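Local structure of tyrosine aminotransferase (Leishmania infantum, 4IX8) at residues R186-D191 with K212-I217; A202-V207 with I236-Q241; S195-L200 with R229-D234; I216-N221 with S225-A230; Q148-A153 with F171-S176. The protein probably catalyses the pyridoxal-phosphate-dependent transfer of the amino group of tyrosine to 2-oxoglutarate. One frame throughout, in Å; residues are numbered along the deposited sequence.

Contact 1: R186-D191 with K212-I217; sequences RYYYLD and KAFVII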
# COMPACT_ATOMS: atom_id res chain seq x y z
N ARG A 186 -12.60 19.86 0.39
CA ARG A 186 -13.44 20.98 0.75
C ARG A 186 -14.17 20.60 2.02
O ARG A 186 -15.03 19.70 2.03
CB ARG A 186 -14.43 21.34 -0.37
CG ARG A 186 -15.24 22.60 -0.09
CD ARG A 186 -15.98 23.08 -1.36
NE ARG A 186 -15.08 23.45 -2.46
CZ ARG A 186 -15.47 23.82 -3.69
NH1 ARG A 186 -16.75 23.84 -4.02
NH2 ARG A 186 -14.57 24.13 -4.60
N TYR A 187 -13.76 21.24 3.10
CA TYR A 187 -14.23 20.92 4.42
C TYR A 187 -15.61 21.40 4.68
O TYR A 187 -15.91 22.58 4.44
CB TYR A 187 -13.31 21.53 5.45
CG TYR A 187 -12.00 20.81 5.65
CD1 TYR A 187 -11.96 19.43 5.81
CD2 TYR A 187 -10.82 21.50 5.72
CE1 TYR A 187 -10.74 18.78 6.03
CE2 TYR A 187 -9.62 20.86 5.92
CZ TYR A 187 -9.57 19.52 6.09
OH TYR A 187 -8.35 18.94 6.31
N TYR A 188 -16.46 20.52 5.22
CA TYR A 188 -17.66 20.98 5.95
C TYR A 188 -17.36 20.71 7.45
O TYR A 188 -16.57 19.82 7.77
CB TYR A 188 -18.93 20.27 5.46
CG TYR A 188 -18.89 18.81 5.70
CD1 TYR A 188 -19.25 18.29 6.93
CD2 TYR A 188 -18.43 17.94 4.73
CE1 TYR A 188 -19.19 16.94 7.18
CE2 TYR A 188 -18.36 16.58 4.97
CZ TYR A 188 -18.75 16.10 6.20
OH TYR A 188 -18.70 14.77 6.49
N TYR A 189 -17.95 21.47 8.37
CA TYR A 189 -17.51 21.42 9.77
C TYR A 189 -18.45 20.58 10.61
O TYR A 189 -19.65 20.48 10.35
CB TYR A 189 -17.31 22.88 10.31
CG TYR A 189 -16.08 23.47 9.62
CD1 TYR A 189 -14.80 23.12 10.03
CD2 TYR A 189 -16.20 24.28 8.49
CE1 TYR A 189 -13.64 23.58 9.34
CE2 TYR A 189 -15.05 24.75 7.79
CZ TYR A 189 -13.77 24.41 8.23
OH TYR A 189 -12.62 24.86 7.58
N LEU A 190 -17.84 19.88 11.57
CA LEU A 190 -18.57 19.07 12.53
C LEU A 190 -18.86 19.95 13.75
O LEU A 190 -18.06 20.84 14.07
CB LEU A 190 -17.77 17.83 12.91
CG LEU A 190 -17.44 16.86 11.78
CD1 LEU A 190 -16.43 15.77 12.22
CD2 LEU A 190 -18.70 16.22 11.26
N ASP A 191 -20.02 19.77 14.38
CA ASP A 191 -20.43 20.62 15.51
C ASP A 191 -20.22 19.98 16.90
O ASP A 191 -20.96 19.07 17.28
CB ASP A 191 -21.90 21.01 15.37
CG ASP A 191 -22.34 22.03 16.40
OD1 ASP A 191 -21.56 22.30 17.35
OD2 ASP A 191 -23.46 22.58 16.25
N LYS A 212 -17.55 15.86 -6.36
CA LYS A 212 -17.71 14.47 -6.78
C LYS A 212 -18.10 13.48 -5.71
O LYS A 212 -18.47 12.36 -6.02
CB LYS A 212 -16.42 13.96 -7.45
CG LYS A 212 -16.08 14.72 -8.72
CD LYS A 212 -17.13 14.51 -9.83
CE LYS A 212 -17.26 15.75 -10.72
NZ LYS A 212 -16.21 15.82 -11.75
N ALA A 213 -18.02 13.86 -4.44
CA ALA A 213 -18.34 12.94 -3.37
C ALA A 213 -18.54 13.68 -2.05
O ALA A 213 -18.14 14.83 -1.90
CB ALA A 213 -17.22 11.88 -3.23
N PHE A 214 -19.20 13.00 -1.13
CA PHE A 214 -19.37 13.44 0.25
C PHE A 214 -18.75 12.37 1.13
O PHE A 214 -19.16 11.23 1.06
CB PHE A 214 -20.83 13.60 0.57
CG PHE A 214 -21.10 14.36 1.82
CD1 PHE A 214 -21.27 13.71 3.02
CD2 PHE A 214 -21.25 15.73 1.80
CE1 PHE A 214 -21.54 14.42 4.20
CE2 PHE A 214 -21.53 16.43 2.95
CZ PHE A 214 -21.68 15.77 4.15
N VAL A 215 -17.74 12.73 1.92
CA VAL A 215 -17.07 11.77 2.78
C VAL A 215 -17.53 11.93 4.22
O VAL A 215 -17.53 13.05 4.74
CB VAL A 215 -15.56 11.93 2.76
CG1 VAL A 215 -14.94 10.96 3.74
CG2 VAL A 215 -14.98 11.73 1.36
N ILE A 216 -17.92 10.82 4.87
CA ILE A 216 -18.11 10.83 6.30
C ILE A 216 -17.22 9.79 6.95
O ILE A 216 -16.75 8.84 6.30
CB ILE A 216 -19.56 10.57 6.74
CG1 ILE A 216 -20.02 9.19 6.34
CG2 ILE A 216 -20.49 11.67 6.20
CD1 ILE A 216 -21.39 8.85 6.88
N ILE A 217 -16.90 10.04 8.22
CA ILE A 217 -16.20 9.11 9.07
C ILE A 217 -17.09 8.78 10.26
O ILE A 217 -17.35 9.63 11.09
CB ILE A 217 -14.84 9.65 9.54
CG1 ILE A 217 -13.98 10.14 8.35
CG2 ILE A 217 -14.12 8.55 10.28
CD1 ILE A 217 -12.67 10.78 8.74
O HOH W 1 -18.20 12.76 8.91
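Tyr188 and Phe214 form a buried aromatic stack across two strands of the large-domain sheet that are not neighbours, since strand 163-168 runs between them. The segments diverge in direction, and their axes come no nearer than 9.3 Å, so side chains make the contact. The rings are parallel-displaced, their planes only 9° apart and their centroids 4.6 Å apart. Phe214 CZ sits over one face of the tyrosine near its rim, 3.5 Å from Tyr188 CE2, while the two side chains approach almost at right angles. Tyr188 CG takes the place between backbone N and carbonyl carbon (chi1 63°), which carries the ring toward 212-217 and its hydroxyl to the backbone there. Tyr188 OH donates to Val215 O at 2.7 Å, with the donor tilted 17° from the carbonyl plane. Tyr188 OH also accepts a longer bond of 3.2 Å from a water that in turn accepts the N-H of Ile217. Two polar partners thus hold the far end of a ring that is otherwise in apolar company, with Ile216 CG2 also packed against the hydroxyl. Cys167 and Leu165 of the intervening strand lie against the tyrosine and the phenylalanine respectively. Beyond Phe214 comes Phe238 of helix 229-242, whereas Val215 and Ile217 meet Tyr174 of helix 173-181.

Contact 2: A202-V207 with I236-Q241; sequences AAAGMV and IDFCQQ
Ala203 is the first residue of 202-207 to meet Phe238, the one side chain of 236-241 that touches this segment. Its methyl points toward that helix and lies obliquely to the ring, 3.8 Å from Ala203 CB to Phe238 CZ. At Ala204 the backbone does the touching: Ala204 N lies in the plane of the ring, at its edge, 3.7 Å from Phe238 CE2. The methyl of Ala204 flanks the same ring atom at 4.0 Å. The small residues let the aromatic rim come right up to the chain. A type I turn from Ala204 to Val207 then brings the segment back, closed by a weak bond of 3.5 Å from Val207 N to Ala204 O. Within it, Met206 gives its carbonyl oxygen to Arg186. Val207 again points toward the partner helix; CG2 is the branch that touches, 4.1 Å from Phe238 CZ, as the two side chains run antiparallel alongside one another. With CG anti to the backbone N (chi1 178°), Phe238 stretches straight out from its helix, reaching the turn of 202-207. His242, one turn further along, also lies against Ala204 and Val207. Such side-by-side cover of one sheet face by a short helix and a crossover helix is in keeping with the alpha/beta/alpha large domain of fold-type I aminotransferases.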
# COMPACT_ATOMS: atom_id res chain seq x y z
N ALA A 202 -24.69 24.18 5.98
CA ALA A 202 -23.53 24.87 5.44
C ALA A 202 -22.97 24.09 4.25
O ALA A 202 -22.55 24.68 3.29
CB ALA A 202 -22.47 25.06 6.51
N ALA A 203 -22.97 22.77 4.34
CA ALA A 203 -22.40 21.93 3.31
C ALA A 203 -23.08 22.13 1.96
O ALA A 203 -22.44 22.04 0.92
CB ALA A 203 -22.50 20.49 3.70
N ALA A 204 -24.38 22.41 1.99
CA ALA A 204 -25.14 22.60 0.76
C ALA A 204 -24.56 23.71 -0.12
O ALA A 204 -24.53 23.58 -1.33
CB ALA A 204 -26.58 22.90 1.09
N GLY A 205 -24.04 24.77 0.49
CA GLY A 205 -23.52 25.92 -0.24
C GLY A 205 -22.15 25.65 -0.83
O GLY A 205 -21.60 26.47 -1.57
N MET A 206 -21.57 24.52 -0.49
CA MET A 206 -20.24 24.20 -0.97
C MET A 206 -20.24 23.30 -2.22
O MET A 206 -19.17 22.99 -2.76
CB MET A 206 -19.45 23.49 0.11
CG MET A 206 -19.18 24.37 1.29
SD MET A 206 -18.35 23.32 2.48
CE MET A 206 -18.35 24.46 3.90
N VAL A 207 -21.41 22.80 -2.59
CA VAL A 207 -21.53 21.88 -3.71
C VAL A 207 -21.53 22.64 -5.03
O VAL A 207 -22.28 23.59 -5.20
CB VAL A 207 -22.80 21.03 -3.62
CG1 VAL A 207 -22.91 20.07 -4.80
CG2 VAL A 207 -22.82 20.24 -2.31
N ILE A 236 -27.61 10.81 3.95
CA ILE A 236 -28.01 10.13 2.73
C ILE A 236 -28.97 11.01 1.95
O ILE A 236 -28.77 11.19 0.76
CB ILE A 236 -28.64 8.78 3.05
CG1 ILE A 236 -27.53 7.87 3.54
CG2 ILE A 236 -29.31 8.14 1.83
CD1 ILE A 236 -28.01 6.52 4.06
N ASP A 237 -29.94 11.63 2.61
CA ASP A 237 -30.87 12.50 1.89
C ASP A 237 -30.11 13.64 1.23
O ASP A 237 -30.41 14.02 0.11
CB ASP A 237 -31.95 13.09 2.80
CG ASP A 237 -32.94 12.05 3.25
OD1 ASP A 237 -32.98 10.99 2.60
OD2 ASP A 237 -33.71 12.31 4.20
N PHE A 238 -29.12 14.17 1.93
CA PHE A 238 -28.30 15.22 1.37
C PHE A 238 -27.62 14.80 0.06
O PHE A 238 -27.56 15.54 -0.90
CB PHE A 238 -27.26 15.64 2.40
CG PHE A 238 -26.33 16.69 1.92
CD1 PHE A 238 -25.18 16.35 1.24
CD2 PHE A 238 -26.60 18.03 2.16
CE1 PHE A 238 -24.31 17.32 0.82
CE2 PHE A 238 -25.73 19.00 1.74
CZ PHE A 238 -24.58 18.64 1.06
N CYS A 239 -27.09 13.58 0.05
CA CYS A 239 -26.38 13.04 -1.11
C CYS A 239 -27.36 12.78 -2.25
O CYS A 239 -27.01 12.91 -3.42
CB CYS A 239 -25.64 11.76 -0.70
SG CYS A 239 -24.17 12.14 0.31
N GLN A 240 -28.60 12.46 -1.91
CA GLN A 240 -29.62 12.28 -2.92
C GLN A 240 -30.00 13.61 -3.60
O GLN A 240 -30.06 13.70 -4.81
CB GLN A 240 -30.83 11.64 -2.29
CG GLN A 240 -32.02 11.44 -3.23
CD GLN A 240 -31.71 10.53 -4.42
OE1 GLN A 240 -31.17 9.45 -4.26
NE2 GLN A 240 -32.06 10.98 -5.61
N GLN A 241 -30.25 14.63 -2.80
CA GLN A 241 -30.61 15.94 -3.29
C GLN A 241 -29.51 16.47 -4.19
O GLN A 241 -29.78 17.04 -5.25
CB GLN A 241 -30.86 16.90 -2.10

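Contact 3: S195-L200 with R229-D234; sequences SWECDL and RAHVSD
Glu197 lies flat along His231, joining the short, weakly bonded edge strand about 197-198 of the large-domain sheet to the first turn of helix 229-242, the crossover helix of a beta-alpha-beta unit. From the root of the glutamate outward, CB stands over the ring face in a CH-pi contact, 3.9 Å from the centroid and offset toward the rim. CG comes next, with His231 CD2 its nearest ring atom. Further out, CD lies 4.0 Å from both CG and ND1 of the histidine, and the carboxylate plane is only 5° from that of the ring. At the tip the oxygens part company: OE1 is near His231 ND1, whereas OE2 turns to His231 CB. The extended chain beyond CG (chi2 -177°) makes this face-long overlay possible. The other end of the ring faces Cys198, whose SG accepts a weak, bent bond from His231 NE2 (3.5 Å, 146°). Phe227 presses on the histidine edge-to-face. A turn along the helix, the contact ends where Leu200 CD1 rests 3.8 Å from the backbone oxygen Asp234 O.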
# COMPACT_ATOMS: atom_id res chain seq x y z
N SER A 195 -22.99 17.02 19.15
CA SER A 195 -22.45 15.66 19.10
C SER A 195 -21.60 15.40 17.86
O SER A 195 -21.55 14.28 17.32
CB SER A 195 -23.59 14.63 19.16
OG SER A 195 -24.42 14.86 20.28
N TRP A 196 -20.88 16.44 17.47
CA TRP A 196 -19.93 16.37 16.37
C TRP A 196 -20.66 15.99 15.09
O TRP A 196 -20.11 15.32 14.25
CB TRP A 196 -18.81 15.38 16.69
CG TRP A 196 -17.83 15.92 17.67
CD1 TRP A 196 -17.59 15.45 18.95
CD2 TRP A 196 -16.93 17.02 17.48
NE1 TRP A 196 -16.61 16.20 19.55
CE2 TRP A 196 -16.19 17.16 18.68
CE3 TRP A 196 -16.68 17.91 16.41
CZ2 TRP A 196 -15.21 18.13 18.82
CZ3 TRP A 196 -15.71 18.88 16.57
CH2 TRP A 196 -14.99 18.99 17.77
N GLU A 197 -21.91 16.44 14.97
CA GLU A 197 -22.68 16.22 13.76
C GLU A 197 -22.27 17.14 12.61
O GLU A 197 -21.70 18.22 12.83
CB GLU A 197 -24.17 16.36 14.06
CG GLU A 197 -24.69 15.17 14.86
CD GLU A 197 -26.19 15.23 15.11
OE1 GLU A 197 -26.78 16.27 14.76
OE2 GLU A 197 -26.76 14.25 15.68
N CYS A 198 -22.54 16.66 11.39
CA CYS A 198 -22.26 17.35 10.14
C CYS A 198 -23.17 18.54 10.02
O CYS A 198 -24.38 18.43 10.18
CB CYS A 198 -22.49 16.45 8.91
SG CYS A 198 -21.62 14.78 8.85
N ASP A 199 -22.59 19.69 9.74
CA ASP A 199 -23.38 20.85 9.42
C ASP A 199 -23.85 20.75 7.95
O ASP A 199 -23.22 21.28 7.06
CB ASP A 199 -22.56 22.11 9.65
CG ASP A 199 -23.36 23.38 9.52
OD1 ASP A 199 -24.51 23.33 9.03
OD2 ASP A 199 -22.79 24.44 9.86
N LEU A 200 -24.96 20.05 7.70
CA LEU A 200 -25.43 19.86 6.33
C LEU A 200 -25.94 21.13 5.67
O LEU A 200 -25.85 21.26 4.44
CB LEU A 200 -26.54 18.80 6.31
CG LEU A 200 -26.13 17.43 6.88
CD1 LEU A 200 -27.25 16.41 6.73
CD2 LEU A 200 -24.86 16.93 6.15
N ARG A 229 -29.09 7.18 13.93
CA ARG A 229 -29.65 6.72 12.70
C ARG A 229 -30.18 7.93 11.96
O ARG A 229 -29.97 8.08 10.76
CB ARG A 229 -30.77 5.70 12.96
CG ARG A 229 -31.42 5.22 11.69
CD ARG A 229 -32.34 4.02 11.90
NE ARG A 229 -32.80 3.55 10.60
CZ ARG A 229 -32.19 2.62 9.87
NH1 ARG A 229 -31.09 2.01 10.32
NH2 ARG A 229 -32.67 2.28 8.67
N ALA A 230 -30.78 8.86 12.69
CA ALA A 230 -31.47 9.97 12.04
C ALA A 230 -30.49 10.88 11.32
O ALA A 230 -30.79 11.41 10.24
CB ALA A 230 -32.30 10.77 13.07
N HIS A 231 -29.32 11.08 11.89
CA HIS A 231 -28.33 11.92 11.22
C HIS A 231 -27.78 11.21 9.97
O HIS A 231 -27.54 11.85 8.95
CB HIS A 231 -27.20 12.27 12.18
CG HIS A 231 -26.21 13.26 11.64
ND1 HIS A 231 -26.56 14.50 11.15
CD2 HIS A 231 -24.86 13.18 11.54
CE1 HIS A 231 -25.46 15.15 10.78
NE2 HIS A 231 -24.42 14.36 10.99
N VAL A 232 -27.57 9.90 10.05
CA VAL A 232 -27.06 9.17 8.89
C VAL A 232 -28.13 9.21 7.77
O VAL A 232 -27.82 9.45 6.60
CB VAL A 232 -26.69 7.73 9.24
CG1 VAL A 232 -26.26 6.97 7.99
CG2 VAL A 232 -25.54 7.71 10.28
N SER A 233 -29.40 9.11 8.16
CA SER A 233 -30.50 9.21 7.22
C SER A 233 -30.47 10.56 6.52
O SER A 233 -30.59 10.64 5.28
CB SER A 233 -31.81 9.05 7.97
OG SER A 233 -32.90 8.95 7.10
N ASP A 234 -30.20 11.60 7.29
CA ASP A 234 -30.16 12.95 6.74
C ASP A 234 -28.97 13.13 5.79
O ASP A 234 -29.09 13.79 4.76
CB ASP A 234 -30.07 13.99 7.86
CG ASP A 234 -31.38 14.20 8.57
OD1 ASP A 234 -32.44 13.76 8.06
OD2 ASP A 234 -31.33 14.81 9.66

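Contact 4: I216-N221 with S225-A230; sequences IINPSN and SNFSRA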
# COMPACT_ATOMS: atom_id res chain seq x y z
N ILE A 216 -17.92 10.82 4.87
CA ILE A 216 -18.11 10.83 6.30
C ILE A 216 -17.22 9.79 6.95
O ILE A 216 -16.75 8.84 6.30
CB ILE A 216 -19.56 10.57 6.74
CG1 ILE A 216 -20.02 9.19 6.34
CG2 ILE A 216 -20.49 11.67 6.20
CD1 ILE A 216 -21.39 8.85 6.88
N ILE A 217 -16.90 10.04 8.22
CA ILE A 217 -16.20 9.11 9.07
C ILE A 217 -17.09 8.78 10.26
O ILE A 217 -17.35 9.63 11.09
CB ILE A 217 -14.84 9.65 9.54
CG1 ILE A 217 -13.98 10.14 8.35
CG2 ILE A 217 -14.12 8.55 10.28
CD1 ILE A 217 -12.67 10.78 8.74
N ASN A 218 -17.52 7.54 10.35
CA ASN A 218 -18.47 7.17 11.37
C ASN A 218 -18.35 5.70 11.77
O ASN A 218 -18.64 4.84 10.98
CB ASN A 218 -19.88 7.43 10.89
CG ASN A 218 -20.90 7.05 11.95
OD1 ASN A 218 -20.89 7.59 13.05
ND2 ASN A 218 -21.75 6.10 11.64
N PRO A 219 -17.96 5.40 13.01
CA PRO A 219 -17.62 6.33 14.07
C PRO A 219 -16.39 7.14 13.75
O PRO A 219 -15.58 6.67 12.94
CB PRO A 219 -17.39 5.42 15.28
CG PRO A 219 -18.17 4.17 14.99
CD PRO A 219 -18.04 4.01 13.48
N SER A 220 -16.19 8.25 14.45
CA SER A 220 -15.17 9.23 14.05
C SER A 220 -13.82 9.17 14.79
O SER A 220 -13.78 9.08 16.00
CB SER A 220 -15.73 10.63 14.21
OG SER A 220 -14.65 11.54 14.21
N ASN A 221 -12.74 9.17 14.02
CA ASN A 221 -11.42 9.62 14.43
C ASN A 221 -11.25 11.02 13.83
O ASN A 221 -11.26 11.13 12.62
CB ASN A 221 -10.33 8.65 13.90
CG ASN A 221 -8.93 9.17 14.09
OD1 ASN A 221 -8.73 10.21 14.75
ND2 ASN A 221 -7.94 8.46 13.55
N SER A 225 -17.24 10.27 18.05
CA SER A 225 -18.68 10.32 17.88
C SER A 225 -19.20 9.05 17.24
O SER A 225 -18.50 8.37 16.49
CB SER A 225 -19.07 11.51 17.00
OG SER A 225 -18.40 11.43 15.74
N ASN A 226 -20.47 8.78 17.54
CA ASN A 226 -21.22 7.73 16.91
C ASN A 226 -22.56 8.26 16.51
O ASN A 226 -23.39 8.53 17.37
CB ASN A 226 -21.39 6.53 17.84
CG ASN A 226 -22.19 5.43 17.20
OD1 ASN A 226 -21.86 4.95 16.10
ND2 ASN A 226 -23.25 5.00 17.89
N PHE A 227 -22.75 8.43 15.21
CA PHE A 227 -23.95 9.04 14.65
C PHE A 227 -25.25 8.31 14.92
O PHE A 227 -25.34 7.10 14.77
CB PHE A 227 -23.80 9.18 13.13
CG PHE A 227 -22.83 10.25 12.68
CD1 PHE A 227 -22.48 11.30 13.50
CD2 PHE A 227 -22.30 10.23 11.38
CE1 PHE A 227 -21.62 12.30 13.07
CE2 PHE A 227 -21.43 11.25 10.94
CZ PHE A 227 -21.09 12.27 11.78
N SER A 228 -26.29 9.07 15.25
CA SER A 228 -27.64 8.53 15.35
C SER A 228 -28.10 8.06 13.95
O SER A 228 -27.60 8.50 12.94
CB SER A 228 -28.59 9.61 15.88
OG SER A 228 -28.77 10.64 14.88
N ARG A 229 -29.09 7.18 13.93
CA ARG A 229 -29.65 6.72 12.70
C ARG A 229 -30.18 7.93 11.96
O ARG A 229 -29.97 8.08 10.76
CB ARG A 229 -30.77 5.70 12.96
CG ARG A 229 -31.42 5.22 11.69
CD ARG A 229 -32.34 4.02 11.90
NE ARG A 229 -32.80 3.55 10.60
CZ ARG A 229 -32.19 2.62 9.87
NH1 ARG A 229 -31.09 2.01 10.32
NH2 ARG A 229 -32.67 2.28 8.67
N ALA A 230 -30.78 8.86 12.69
CA ALA A 230 -31.47 9.97 12.04
C ALA A 230 -30.49 10.88 11.32
O ALA A 230 -30.79 11.41 10.24
CB ALA A 230 -32.30 10.77 13.07
O HOH W 2 -18.99 9.82 13.73
O HOH W 3 -23.52 5.22 13.96
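Asn218 and Phe227 form the close part of this contact, where the end of strand 211-217 runs beside the chain leading into helix 229-242. Asn218 OD1 accepts a hydrogen bond from Phe227 N at 3.0 Å, nearly straight (169°), the donor tilted 20° from the amide carbonyl plane. The amide and phenyl planes are nearly parallel, 13° apart, and the side chains cross at a slant, with Asn218 CG 3.5 Å from Phe227 CD2. The cis peptide before Pro219 turns the chain, and Ser220 N then bonds to Ser225 O at 3.1 Å, in the carbonyl plane. Here the packing is tight: Ser220 CB and Ser225 OG are 3.2 Å apart, while Ser220 OG serves Cys223 N. The remainder is looser and filled by water. One water sits over the middle of the Phe227 ring, within bonding distance of Ile217 O, Asn218 OD1 and Ser225 OG, with too few protons for every acceptor. A second takes a bond from Asn218 ND2 and lies close to Asn226 OD1 and Phe227 O; the amide nitrogen of Asn226 goes instead to Ile261 O. Asn218 therefore uses both amide ends to tie the segments, directly and through water. Asn-Pro-Ser-Asn begins the family's NPxNP signature, and these bonds probably help set the chain's course to Asn221, whose ND2 bonds to O3 of the pyridoxal group on the modified Lys282.

Contact 5: Q148-A153 with F171-S176; sequences QAIVLA and FPHYKS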
# COMPACT_ATOMS: atom_id res chain seq x y z
N GLN A 148 -5.22 2.40 1.38
CA GLN A 148 -5.29 2.19 -0.07
C GLN A 148 -6.74 2.32 -0.55
O GLN A 148 -7.01 2.85 -1.64
CB GLN A 148 -4.75 0.81 -0.49
CG GLN A 148 -4.51 0.78 -2.04
CD GLN A 148 -4.55 -0.61 -2.66
OE1 GLN A 148 -4.95 -1.59 -2.04
NE2 GLN A 148 -4.10 -0.69 -3.89
N ALA A 149 -7.68 1.85 0.27
CA ALA A 149 -9.08 1.94 -0.13
C ALA A 149 -9.45 3.39 -0.39
O ALA A 149 -10.21 3.68 -1.33
CB ALA A 149 -9.98 1.36 0.92
N ILE A 150 -8.86 4.30 0.38
CA ILE A 150 -9.09 5.73 0.18
C ILE A 150 -8.48 6.21 -1.11
O ILE A 150 -9.09 6.95 -1.84
CB ILE A 150 -8.53 6.52 1.33
CG1 ILE A 150 -9.41 6.26 2.57
CG2 ILE A 150 -8.53 8.03 1.01
CD1 ILE A 150 -8.82 6.81 3.92
N VAL A 151 -7.25 5.81 -1.39
CA VAL A 151 -6.62 6.14 -2.66
C VAL A 151 -7.46 5.67 -3.83
O VAL A 151 -7.73 6.44 -4.74
CB VAL A 151 -5.23 5.50 -2.78
CG1 VAL A 151 -4.66 5.68 -4.23
CG2 VAL A 151 -4.32 6.12 -1.75
N LEU A 152 -7.85 4.40 -3.81
CA LEU A 152 -8.60 3.83 -4.93
C LEU A 152 -9.94 4.52 -5.10
O LEU A 152 -10.35 4.84 -6.20
CB LEU A 152 -8.82 2.34 -4.71
CG LEU A 152 -7.57 1.51 -4.75
CD1 LEU A 152 -7.88 0.14 -4.21
CD2 LEU A 152 -6.98 1.44 -6.16
N ALA A 153 -10.63 4.78 -4.00
CA ALA A 153 -11.94 5.41 -4.10
C ALA A 153 -11.84 6.79 -4.75
O ALA A 153 -12.60 7.13 -5.67
CB ALA A 153 -12.60 5.51 -2.72
N PHE A 171 -9.60 12.43 10.34
CA PHE A 171 -8.45 11.57 10.04
C PHE A 171 -7.73 12.17 8.84
O PHE A 171 -8.34 12.37 7.81
CB PHE A 171 -8.94 10.15 9.72
CG PHE A 171 -7.86 9.17 9.37
CD1 PHE A 171 -6.82 8.89 10.24
CD2 PHE A 171 -7.91 8.48 8.16
CE1 PHE A 171 -5.83 7.96 9.89
CE2 PHE A 171 -6.93 7.55 7.82
CZ PHE A 171 -5.89 7.30 8.67
N PRO A 172 -6.44 12.50 8.98
CA PRO A 172 -5.82 13.37 7.96
C PRO A 172 -5.62 12.77 6.55
O PRO A 172 -5.28 13.52 5.64
CB PRO A 172 -4.44 13.69 8.56
CG PRO A 172 -4.44 13.17 9.98
CD PRO A 172 -5.57 12.23 10.14
N HIS A 173 -5.86 11.49 6.36
CA HIS A 173 -5.53 10.86 5.11
C HIS A 173 -6.39 11.36 3.95
O HIS A 173 -5.86 11.40 2.82
CB HIS A 173 -5.65 9.34 5.20
CG HIS A 173 -4.78 8.62 4.21
ND1 HIS A 173 -3.42 8.84 4.12
CD2 HIS A 173 -5.08 7.67 3.29
CE1 HIS A 173 -2.92 8.04 3.19
NE2 HIS A 173 -3.90 7.32 2.67
N TYR A 174 -7.66 11.73 4.16
CA TYR A 174 -8.48 12.22 3.05
C TYR A 174 -7.87 13.46 2.45
O TYR A 174 -7.68 13.57 1.21
CB TYR A 174 -9.93 12.47 3.48
CG TYR A 174 -10.55 11.16 3.84
CD1 TYR A 174 -11.12 10.35 2.87
CD2 TYR A 174 -10.45 10.66 5.15
CE1 TYR A 174 -11.62 9.07 3.20
CE2 TYR A 174 -10.95 9.40 5.48
CZ TYR A 174 -11.53 8.61 4.51
OH TYR A 174 -12.02 7.37 4.83
N LYS A 175 -7.43 14.35 3.32
CA LYS A 175 -6.80 15.59 2.89
C LYS A 175 -5.47 15.31 2.20
O LYS A 175 -5.13 15.94 1.20
CB LYS A 175 -6.62 16.50 4.11
CG LYS A 175 -5.69 17.65 3.95
CD LYS A 175 -6.30 18.80 3.30
CE LYS A 175 -5.41 20.01 3.49
NZ LYS A 175 -5.60 20.87 2.31
N SER A 176 -4.72 14.37 2.75
CA SER A 176 -3.40 14.08 2.22
C SER A 176 -3.47 13.52 0.82
O SER A 176 -2.64 13.86 0.02
CB SER A 176 -2.65 13.11 3.13
OG SER A 176 -2.13 13.83 4.23
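Helix 145-157 meets the start of helix 173-181 in the helical layer of the large domain, and Ile150 is the residue that bridges them. Its CD1 lies over one face of the Tyr174 ring, 3.3 Å from Tyr174 CZ, with CG1 and CG2 along the CE1 side of that ring. The two side chains cross at about a right angle, so the aliphatic branch lies across the tyrosine. CG1 is anti to the carbonyl carbon (chi1 -70°), and the extended second torsion (chi2 169°) carries CD1 onward among three aromatic groups. His173 offers its edge, in plane with that methyl, CD2 being 3.9 Å from Ile150 CD1. Phe171 comes in more remotely, also edge-on, with CE2 4.4 Å away. The polar ends of the rings are held elsewhere: Tyr174 OH by Asp249, and His173 NE2 by the backbone oxygen of Leu316 of the second subunit. The methyl thus meets two rings whose polar ends are each fixed. Leu277 of the sheet touches Ile150 and Tyr174, and Phe171 rests against Asn221, a partner of the cofactor. In fold-type I enzymes the helix that follows the first strand of this sheet generally points its N-terminal end at the cofactor phosphate; helix 145-157, coming after strand 140-143, probably occupies that place.

Contacts 1, 4 and 5 are buried, while contacts 2 and 3 lie farther out. Strand 211-217 serves contacts 1 and 4; helix 229-242 serves contacts 2 and 3, and the chain leading into it serves contact 4. In the sheet interior, contact 1 combines ring stacking with one hydroxyl bond, whereas contact 5, behind Val215 and Ile217, is purely apolar across its segments and lies next to the subunit interface. Contact 2 is likewise apolar, in the outer helical layer. Contact 3 brings a carboxylate and an imidazole to the sheet edge, and contact 4 is the most polar, with two bridging waters, leading toward the cofactor. Trp196 and Cys198 of contact 3 pack against Phe227 of contact 4.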